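Long-range contacts in RimK domain protein ATP-grasp (Sphaerobacter thermophilus, PDB 5I47), which probably binds ATP and acts as an ATP-grasp carboxylate-amine ligase of the RimK/LysX type, its substrate not established: residues B[12-17]-B[32-37]; B[128-133]-B[142-147]; B[179-184]-B[239-244]. One frame throughout, in Å; residues are numbered along the deposited sequence.

Interaction 1 (B[12-17]-B[32-37]); sequences DRLRVE and AVLVQP
Leu34 meets Leu14 near the end of strand 31-35. CG of Leu34 is anti to the backbone N (chi1 176°), and this carries its methyls over to the loop. CD1 of Leu34 lies 3.7 Å from CD2 of Leu14. The same Leu14 methyl sits 3.8 Å from CB of Leu34, and the two side chains overlap while running in opposite senses. CD2 of Leu34 reaches the backbone of Arg13, with 4.2 Å to its CA. Leu14 also touches Ile22 of helix 16-27. Strand 6-10, this helix and strand 31-35 form the first beta-alpha-beta unit of the Rossmann-like pre-ATP-grasp domain. Segment 12-17 holds the loop after strand 6-10 and the start of helix 16-27, with Arg15 at its N-cap. Beyond the strand, Gln36 crosses to the loop with its chain extended past CG. Its NE2 donates to Asp12 O at 3.0 Å, and the N-H...O angle is 168°. The oxygen lies in the amide plane of Gln36, whereas NE2 is tilted 25° from the carbonyl plane of Asp12. OE1 of Gln36 has a weak hydrogen bond to Lys39 NZ. A leucine in place of Gln36 would probably leave Asp12 O without this donor and the loop less firmly tied to the strand end. At Pro37 the ring CD stands 3.6 Å from OD2 of Asp12, the proline roughly perpendicular to the acidic side chain.

Interaction 2 (B[128-133]-B[142-147]); sequences PVVLKS and VALVED
Strands 129-133 and 143-145 run antiparallel, with 151° between their directions and 4.7 Å between their axes. Val129 and Val145 form one hydrogen-bonded pair. Val145 N gives to Val129 O at 2.8 Å, and Val129 N gives to Val145 O at 3.1 Å. Leu131 and Ala143 form the next such pair. Val130 and Leu144, between them, form a non-hydrogen-bonded pair, and Val130 CA makes a CA-H...O contact with Ala143 O at 3.2 Å. This is a beta hairpin at the edge of an antiparallel sheet. Val129 and Val145 stand in parallel on one face, with CG2 of Val129 3.9 Å from CB of Val145. Leu131 and Ala143 share that face. Leu131, Ala143 and Val145 touch Ile154 of helix 148-160, and Val129 touches Val169. On the other face, CD1 of Leu144 rests 4.1 Å from CG1 of Val130. CG1 of Val142 touches both CB of Val130 and CG of Lys132, 3.9 Å from each. The extended Lys132 chain carries NZ beyond it to Gln170 OE1. Main-chain bonds thus set the pairing, while the side chains meet through carbon alone, and the lysine amine is satisfied from strand 167-171.

Interaction 3 (B[179-184]-B[239-244]); sequences QSVRLV and VVETGD
Two neighbouring strands of the five-stranded antiparallel sheet in the RimK-like ATP-grasp domain meet here, 180-187 and 235-241. Their short segments are inclined at 137°. Val181 and Val239 form a hydrogen-bonded pair. Val239 N donates to Val181 O at 2.8 Å and nearly straight, at 173°. Val181 N returns a more bent bond to Val239 O at 3.0 Å. Towards the end of the pairing, Glu241 N makes only a weak bond to Gln179 O. Ser180 is the centre of an inverse gamma turn there. CG2 of Val239 points anti to its own carbonyl carbon and packs askew against the Leu183 branch, 3.7 Å from CD1. Leu183 and Val239 also meet helix 216-230, through Ala223 and Leu222 respectively. The Glu241 side chain passes Val181 at a slant, its OE2 3.6 Å from CG2 of the valine. That oxygen is hydrogen-bonded to Tyr212 OH, so the charged end has a polar mate beside the apolar contact. CB of Glu241 lies 4.0 Å from CG of Gln179. The amide and carboxylate planes of this pair stand 90° apart, and OE1 of Gln179 turns instead to the backbone N of Arg176. An antiparallel sheet with a helix packed on its apolar face fits one of the two alpha/beta subdomains of the ATP-grasp fold.

In the fold
The three contacts follow one another along the chain without overlap. Interaction 1 lies in the N-terminal LysX-type domain, on an edge strand of the parallel sheet. Interactions 2 and 3 both lie in the RimK-like ATP-grasp domain, but on separate antiparallel sheets. Interaction 2 closes the outer edge of the four-stranded sheet, while interaction 3 joins two inner strands of the five-stranded one. Their centres are about 19 Å apart. Interaction 1 is about 33 Å from interaction 2 and 31 Å from interaction 3, centre to centre. No two of them touch. Each thus belongs to a different sheet, and in ATP-grasp enzymes the nucleotide is generally held between the two antiparallel ones.

Interaction 1 (B[12-17]-B[32-37])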
loop_
_atom_site.group_PDB
_atom_site.type_symbol
_atom_site.label_atom_id
_atom_site.label_comp_id
_atom_site.label_asym_id
_atom_site.label_seq_id
_atom_site.Cartn_x
_atom_site.Cartn_y
_atom_site.Cartn_z
ATOM N N ASP B 12 -20.932 -5.928 -2.701
ATOM C CA ASP B 12 -21.434 -6.846 -1.694
ATOM C C ASP B 12 -22.938 -7.050 -1.777
ATOM O O ASP B 12 -23.430 -8.093 -1.335
ATOM C CB ASP B 12 -21.044 -6.351 -0.300
ATOM C CG ASP B 12 -19.541 -6.291 -0.111
ATOM O OD1 ASP B 12 -19.046 -5.288 0.447
ATOM O OD2 ASP B 12 -18.851 -7.247 -0.531
ATOM N N ARG B 13 -23.670 -6.097 -2.349
ATOM C CA ARG B 13 -25.108 -6.220 -2.542
ATOM C C ARG B 13 -25.561 -5.169 -3.545
ATOM O O ARG B 13 -24.985 -4.079 -3.624
ATOM C CB ARG B 13 -25.871 -6.068 -1.221
ATOM C CG ARG B 13 -25.615 -4.765 -0.487
ATOM C CD ARG B 13 -26.335 -4.753 0.848
ATOM N NE ARG B 13 -26.870 -3.432 1.149
ATOM C CZ ARG B 13 -28.028 -2.977 0.683
ATOM N NH1 ARG B 13 -28.778 -3.735 -0.109
ATOM N NH2 ARG B 13 -28.437 -1.761 1.003
ATOM N N LEU B 14 -26.595 -5.512 -4.309
ATOM C CA LEU B 14 -27.111 -4.627 -5.347
ATOM C C LEU B 14 -27.927 -3.505 -4.716
ATOM O O LEU B 14 -28.900 -3.762 -4.000
ATOM C CB LEU B 14 -27.962 -5.413 -6.342
ATOM C CG LEU B 14 -27.271 -6.561 -7.079
ATOM C CD1 LEU B 14 -28.235 -7.247 -8.029
ATOM C CD2 LEU B 14 -26.045 -6.063 -7.831
ATOM N N ARG B 15 -27.530 -2.262 -4.982
ATOM C CA ARG B 15 -28.293 -1.086 -4.611
ATOM C C ARG B 15 -28.826 -0.424 -5.883
ATOM O O ARG B 15 -28.812 -1.032 -6.965
ATOM C CB ARG B 15 -27.422 -0.147 -3.775
ATOM C CG ARG B 15 -27.000 -0.699 -2.427
ATOM C CD ARG B 15 -25.920 0.176 -1.815
ATOM N NE ARG B 15 -24.858 0.467 -2.781
ATOM C CZ ARG B 15 -24.638 1.662 -3.326
ATOM N NH1 ARG B 15 -25.398 2.698 -2.996
ATOM N NH2 ARG B 15 -23.651 1.823 -4.198
ATOM N N VAL B 16 -29.279 0.826 -5.755
ATOM C CA VAL B 16 -29.906 1.522 -6.877
ATOM C C VAL B 16 -28.924 1.671 -8.035
ATOM O O VAL B 16 -29.262 1.411 -9.195
ATOM C CB VAL B 16 -30.457 2.885 -6.422
ATOM C CG1 VAL B 16 -30.746 3.772 -7.621
ATOM C CG2 VAL B 16 -31.721 2.695 -5.598
ATOM N N GLU B 17 -27.693 2.096 -7.739
ATOM C CA GLU B 17 -26.701 2.260 -8.798
ATOM C C GLU B 17 -26.405 0.934 -9.489
ATOM O O GLU B 17 -26.208 0.891 -10.709
ATOM C CB GLU B 17 -25.418 2.869 -8.233
ATOM C CG GLU B 17 -25.536 4.336 -7.833
ATOM C CD GLU B 17 -26.006 4.518 -6.401
ATOM O OE1 GLU B 17 -26.378 3.507 -5.762
ATOM O OE2 GLU B 17 -25.993 5.671 -5.913
ATOM N N ALA B 32 -24.816 -8.257 -16.673
ATOM C CA ALA B 32 -24.100 -7.874 -15.467
ATOM C C ALA B 32 -24.470 -8.819 -14.331
ATOM O O ALA B 32 -25.620 -9.247 -14.210
ATOM C CB ALA B 32 -24.417 -6.429 -15.086
ATOM N N VAL B 33 -23.485 -9.154 -13.504
ATOM C CA VAL B 33 -23.644 -10.151 -12.452
ATOM C C VAL B 33 -23.009 -9.616 -11.178
ATOM O O VAL B 33 -21.873 -9.131 -11.202
ATOM C CB VAL B 33 -23.002 -11.499 -12.840
ATOM C CG1 VAL B 33 -23.017 -12.459 -11.659
ATOM C CG2 VAL B 33 -23.711 -12.109 -14.040
ATOM N N LEU B 34 -23.734 -9.704 -10.065
ATOM C CA LEU B 34 -23.149 -9.380 -8.772
ATOM C C LEU B 34 -22.082 -10.413 -8.429
ATOM O O LEU B 34 -22.354 -11.617 -8.419
ATOM C CB LEU B 34 -24.222 -9.340 -7.689
ATOM C CG LEU B 34 -23.714 -9.098 -6.265
ATOM C CD1 LEU B 34 -23.191 -7.681 -6.104
ATOM C CD2 LEU B 34 -24.794 -9.386 -5.242
ATOM N N VAL B 35 -20.864 -9.948 -8.167
ATOM C CA VAL B 35 -19.767 -10.806 -7.727
ATOM C C VAL B 35 -19.274 -10.253 -6.400
ATOM O O VAL B 35 -18.661 -9.179 -6.354
ATOM C CB VAL B 35 -18.630 -10.877 -8.754
ATOM C CG1 VAL B 35 -17.531 -11.801 -8.255
ATOM C CG2 VAL B 35 -19.157 -11.350 -10.100
ATOM N N GLN B 36 -19.548 -10.974 -5.323
ATOM C CA GLN B 36 -19.160 -10.523 -3.997
ATOM C C GLN B 36 -17.684 -10.824 -3.766
ATOM O O GLN B 36 -17.280 -11.989 -3.855
ATOM C CB GLN B 36 -20.021 -11.198 -2.936
ATOM C CG GLN B 36 -21.521 -10.971 -3.126
ATOM C CD GLN B 36 -22.371 -11.791 -2.169
ATOM O OE1 GLN B 36 -22.377 -13.022 -2.219
ATOM N NE2 GLN B 36 -23.094 -11.110 -1.289
ATOM N N PRO B 37 -16.847 -9.816 -3.499
ATOM C CA PRO B 37 -15.421 -10.091 -3.265
ATOM C C PRO B 37 -15.159 -10.897 -2.006
ATOM O O PRO B 37 -14.094 -11.516 -1.902
ATOM C CB PRO B 37 -14.801 -8.690 -3.166
ATOM C CG PRO B 37 -15.787 -7.780 -3.812
ATOM C CD PRO B 37 -17.132 -8.373 -3.523
#

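Interaction 2 (B[128-133]-B[142-147])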
loop_
_atom_site.group_PDB
_atom_site.type_symbol
_atom_site.label_atom_id
_atom_site.label_comp_id
_atom_site.label_asym_id
_atom_site.label_seq_id
_atom_site.Cartn_x
_atom_site.Cartn_y
_atom_site.Cartn_z
ATOM N N PRO B 128 -6.934 25.282 11.439
ATOM C CA PRO B 128 -7.180 23.850 11.630
ATOM C C PRO B 128 -6.473 22.989 10.588
ATOM O O PRO B 128 -6.002 23.508 9.574
ATOM C CB PRO B 128 -8.697 23.745 11.483
ATOM C CG PRO B 128 -9.013 24.779 10.450
ATOM C CD PRO B 128 -8.018 25.913 10.662
ATOM N N VAL B 129 -6.395 21.684 10.853
ATOM C CA VAL B 129 -5.825 20.704 9.935
ATOM C C VAL B 129 -6.662 19.434 10.009
ATOM O O VAL B 129 -7.513 19.272 10.885
ATOM C CB VAL B 129 -4.346 20.386 10.251
ATOM C CG1 VAL B 129 -3.480 21.625 10.109
ATOM C CG2 VAL B 129 -4.217 19.799 11.648
ATOM N N VAL B 130 -6.410 18.521 9.073
ATOM C CA VAL B 130 -7.024 17.198 9.072
ATOM C C VAL B 130 -5.924 16.146 9.043
ATOM O O VAL B 130 -4.894 16.328 8.385
ATOM C CB VAL B 130 -7.990 17.006 7.883
ATOM C CG1 VAL B 130 -9.243 17.832 8.078
ATOM C CG2 VAL B 130 -7.313 17.379 6.578
ATOM N N LEU B 131 -6.137 15.057 9.775
ATOM C CA LEU B 131 -5.240 13.909 9.760
ATOM C C LEU B 131 -5.809 12.851 8.829
ATOM O O LEU B 131 -6.962 12.437 8.982
ATOM C CB LEU B 131 -5.052 13.317 11.159
ATOM C CG LEU B 131 -4.452 14.184 12.267
ATOM C CD1 LEU B 131 -4.153 13.328 13.479
ATOM C CD2 LEU B 131 -3.201 14.890 11.791
ATOM N N LYS B 132 -5.000 12.417 7.868
ATOM C CA LYS B 132 -5.403 11.413 6.893
ATOM C C LYS B 132 -4.347 10.323 6.866
ATOM O O LYS B 132 -3.166 10.611 6.646
ATOM C CB LYS B 132 -5.569 12.022 5.497
ATOM C CG LYS B 132 -6.609 13.120 5.386
ATOM C CD LYS B 132 -6.683 13.650 3.956
ATOM C CE LYS B 132 -7.799 14.675 3.780
ATOM N NZ LYS B 132 -7.899 15.118 2.356
ATOM N N SER B 133 -4.763 9.082 7.093
ATOM C CA SER B 133 -3.862 7.959 6.882
ATOM C C SER B 133 -3.405 7.927 5.427
ATOM O O SER B 133 -4.133 8.339 4.518
ATOM C CB SER B 133 -4.555 6.647 7.254
ATOM O OG SER B 133 -5.858 6.583 6.698
ATOM N N VAL B 142 -11.056 10.384 8.201
ATOM C CA VAL B 142 -10.420 11.695 8.240
ATOM C C VAL B 142 -10.811 12.414 9.523
ATOM O O VAL B 142 -11.976 12.395 9.938
ATOM C CB VAL B 142 -10.806 12.510 6.995
ATOM C CG1 VAL B 142 -10.073 13.844 6.979
ATOM C CG2 VAL B 142 -10.499 11.714 5.734
ATOM N N ALA B 143 -9.830 13.046 10.165
ATOM C CA ALA B 143 -9.982 13.570 11.520
ATOM C C ALA B 143 -9.705 15.069 11.530
ATOM O O ALA B 143 -8.570 15.495 11.296
ATOM C CB ALA B 143 -9.049 12.836 12.481
ATOM N N LEU B 144 -10.732 15.865 11.823
ATOM C CA LEU B 144 -10.575 17.311 11.895
ATOM C C LEU B 144 -9.972 17.715 13.235
ATOM O O LEU B 144 -10.351 17.193 14.287
ATOM C CB LEU B 144 -11.920 18.007 11.687
ATOM C CG LEU B 144 -11.953 19.533 11.838
ATOM C CD1 LEU B 144 -11.023 20.212 10.846
ATOM C CD2 LEU B 144 -13.377 20.057 11.691
ATOM N N VAL B 145 -9.020 18.646 13.187
ATOM C CA VAL B 145 -8.255 19.075 14.356
ATOM C C VAL B 145 -8.322 20.597 14.395
ATOM O O VAL B 145 -7.627 21.274 13.630
ATOM C CB VAL B 145 -6.800 18.589 14.312
ATOM C CG1 VAL B 145 -6.020 19.116 15.505
ATOM C CG2 VAL B 145 -6.749 17.075 14.269
ATOM N N GLU B 146 -9.147 21.144 15.289
ATOM C CA GLU B 146 -9.295 22.592 15.376
ATOM C C GLU B 146 -8.288 23.235 16.319
ATOM O O GLU B 146 -7.921 24.398 16.117
ATOM C CB GLU B 146 -10.711 22.960 15.831
ATOM C CG GLU B 146 -11.818 22.117 15.225
ATOM C CD GLU B 146 -12.169 20.918 16.086
ATOM O OE1 GLU B 146 -11.252 20.339 16.708
ATOM O OE2 GLU B 146 -13.366 20.560 16.150
ATOM N N ASP B 147 -7.833 22.512 17.340
ATOM C CA ASP B 147 -6.933 23.073 18.338
ATOM C C ASP B 147 -6.116 21.943 18.954
ATOM O O ASP B 147 -6.298 20.766 18.625
ATOM C CB ASP B 147 -7.716 23.841 19.401
ATOM C CG ASP B 147 -8.814 23.007 20.012
ATOM O OD1 ASP B 147 -8.506 22.158 20.870
ATOM O OD2 ASP B 147 -9.988 23.184 19.627
#

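Interaction 3 (B[179-184]-B[239-244])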
loop_
_atom_site.group_PDB
_atom_site.type_symbol
_atom_site.label_atom_id
_atom_site.label_comp_id
_atom_site.label_asym_id
_atom_site.label_seq_id
_atom_site.Cartn_x
_atom_site.Cartn_y
_atom_site.Cartn_z
ATOM N N GLN B 179 -19.684 25.354 -1.669
ATOM C CA GLN B 179 -18.352 25.219 -2.244
ATOM C C GLN B 179 -17.775 23.822 -2.046
ATOM O O GLN B 179 -16.606 23.590 -2.371
ATOM C CB GLN B 179 -17.414 26.272 -1.647
ATOM C CG GLN B 179 -17.763 27.695 -2.056
ATOM C CD GLN B 179 -17.651 28.687 -0.912
ATOM O OE1 GLN B 179 -17.468 28.306 0.245
ATOM N NE2 GLN B 179 -17.768 29.972 -1.234
ATOM N N SER B 180 -18.569 22.892 -1.508
ATOM C CA SER B 180 -18.179 21.487 -1.392
ATOM C C SER B 180 -18.560 20.791 -2.694
ATOM O O SER B 180 -19.556 20.073 -2.792
ATOM C CB SER B 180 -18.843 20.837 -0.184
ATOM O OG SER B 180 -18.531 21.535 1.010
ATOM N N VAL B 181 -17.741 21.018 -3.708
ATOM C CA VAL B 181 -18.008 20.564 -5.067
ATOM C C VAL B 181 -17.512 19.134 -5.240
ATOM O O VAL B 181 -16.521 18.712 -4.635
ATOM C CB VAL B 181 -17.357 21.528 -6.082
ATOM C CG1 VAL B 181 -17.441 20.978 -7.495
ATOM C CG2 VAL B 181 -18.021 22.894 -6.001
ATOM N N ARG B 182 -18.225 18.377 -6.073
ATOM C CA ARG B 182 -17.891 16.992 -6.390
ATOM C C ARG B 182 -17.947 16.826 -7.904
ATOM O O ARG B 182 -19.028 16.908 -8.498
ATOM C CB ARG B 182 -18.856 16.035 -5.696
ATOM C CG ARG B 182 -18.692 14.584 -6.075
ATOM C CD ARG B 182 -20.039 13.883 -6.030
ATOM N NE ARG B 182 -19.903 12.443 -5.849
ATOM C CZ ARG B 182 -20.875 11.571 -6.080
ATOM N NH1 ARG B 182 -22.054 11.991 -6.512
ATOM N NH2 ARG B 182 -20.663 10.277 -5.887
ATOM N N LEU B 183 -16.787 16.602 -8.527
ATOM C CA LEU B 183 -16.690 16.427 -9.975
ATOM C C LEU B 183 -16.858 14.948 -10.299
ATOM O O LEU B 183 -16.007 14.128 -9.937
ATOM C CB LEU B 183 -15.351 16.939 -10.498
ATOM C CG LEU B 183 -14.899 18.354 -10.138
ATOM C CD1 LEU B 183 -13.495 18.604 -10.671
ATOM C CD2 LEU B 183 -15.869 19.387 -10.682
ATOM N N VAL B 184 -17.940 14.607 -10.994
ATOM C CA VAL B 184 -18.256 13.217 -11.311
ATOM C C VAL B 184 -17.693 12.882 -12.686
ATOM O O VAL B 184 -18.127 13.442 -13.698
ATOM C CB VAL B 184 -19.770 12.962 -11.265
ATOM C CG1 VAL B 184 -20.084 11.553 -11.751
ATOM C CG2 VAL B 184 -20.303 13.176 -9.859
ATOM N N VAL B 239 -13.687 18.705 -4.401
ATOM C CA VAL B 239 -13.043 19.992 -4.625
ATOM C C VAL B 239 -13.619 21.011 -3.649
ATOM O O VAL B 239 -14.790 20.938 -3.266
ATOM C CB VAL B 239 -13.218 20.475 -6.087
ATOM C CG1 VAL B 239 -12.281 21.637 -6.388
ATOM C CG2 VAL B 239 -12.978 19.333 -7.064
ATOM N N VAL B 240 -12.780 21.961 -3.239
ATOM C CA VAL B 240 -13.190 23.075 -2.390
ATOM C C VAL B 240 -12.833 24.366 -3.114
ATOM O O VAL B 240 -11.668 24.579 -3.469
ATOM C CB VAL B 240 -12.529 23.021 -1.004
ATOM C CG1 VAL B 240 -12.828 24.293 -0.222
ATOM C CG2 VAL B 240 -13.016 21.807 -0.233
ATOM N N GLU B 241 -13.831 25.221 -3.334
ATOM C CA GLU B 241 -13.600 26.485 -4.019
ATOM C C GLU B 241 -13.083 27.528 -3.040
ATOM O O GLU B 241 -13.569 27.637 -1.912
ATOM C CB GLU B 241 -14.885 26.985 -4.677
ATOM C CG GLU B 241 -15.571 25.963 -5.559
ATOM C CD GLU B 241 -16.626 26.586 -6.447
ATOM O OE1 GLU B 241 -16.253 27.230 -7.453
ATOM O OE2 GLU B 241 -17.828 26.446 -6.133
ATOM N N THR B 242 -12.083 28.292 -3.475
ATOM C CA THR B 242 -11.495 29.347 -2.663
ATOM C C THR B 242 -11.474 30.642 -3.465
ATOM O O THR B 242 -11.890 30.690 -4.627
ATOM C CB THR B 242 -10.076 28.983 -2.204
ATOM O OG1 THR B 242 -9.161 29.151 -3.294
ATOM C CG2 THR B 242 -10.015 27.542 -1.713
ATOM N N GLY B 243 -10.988 31.706 -2.825
ATOM C CA GLY B 243 -10.762 32.965 -3.506
ATOM C C GLY B 243 -9.536 32.990 -4.387
ATOM O O GLY B 243 -9.388 33.904 -5.206
ATOM N N ASP B 244 -8.652 32.007 -4.234
ATOM C CA ASP B 244 -7.489 31.853 -5.093
ATOM C C ASP B 244 -7.722 30.863 -6.228
ATOM O O ASP B 244 -6.941 30.844 -7.186
ATOM C CB ASP B 244 -6.275 31.404 -4.265
ATOM C CG ASP B 244 -6.095 32.222 -2.997
ATOM O OD1 ASP B 244 -5.722 31.640 -1.956
ATOM O OD2 ASP B 244 -6.330 33.449 -3.040
#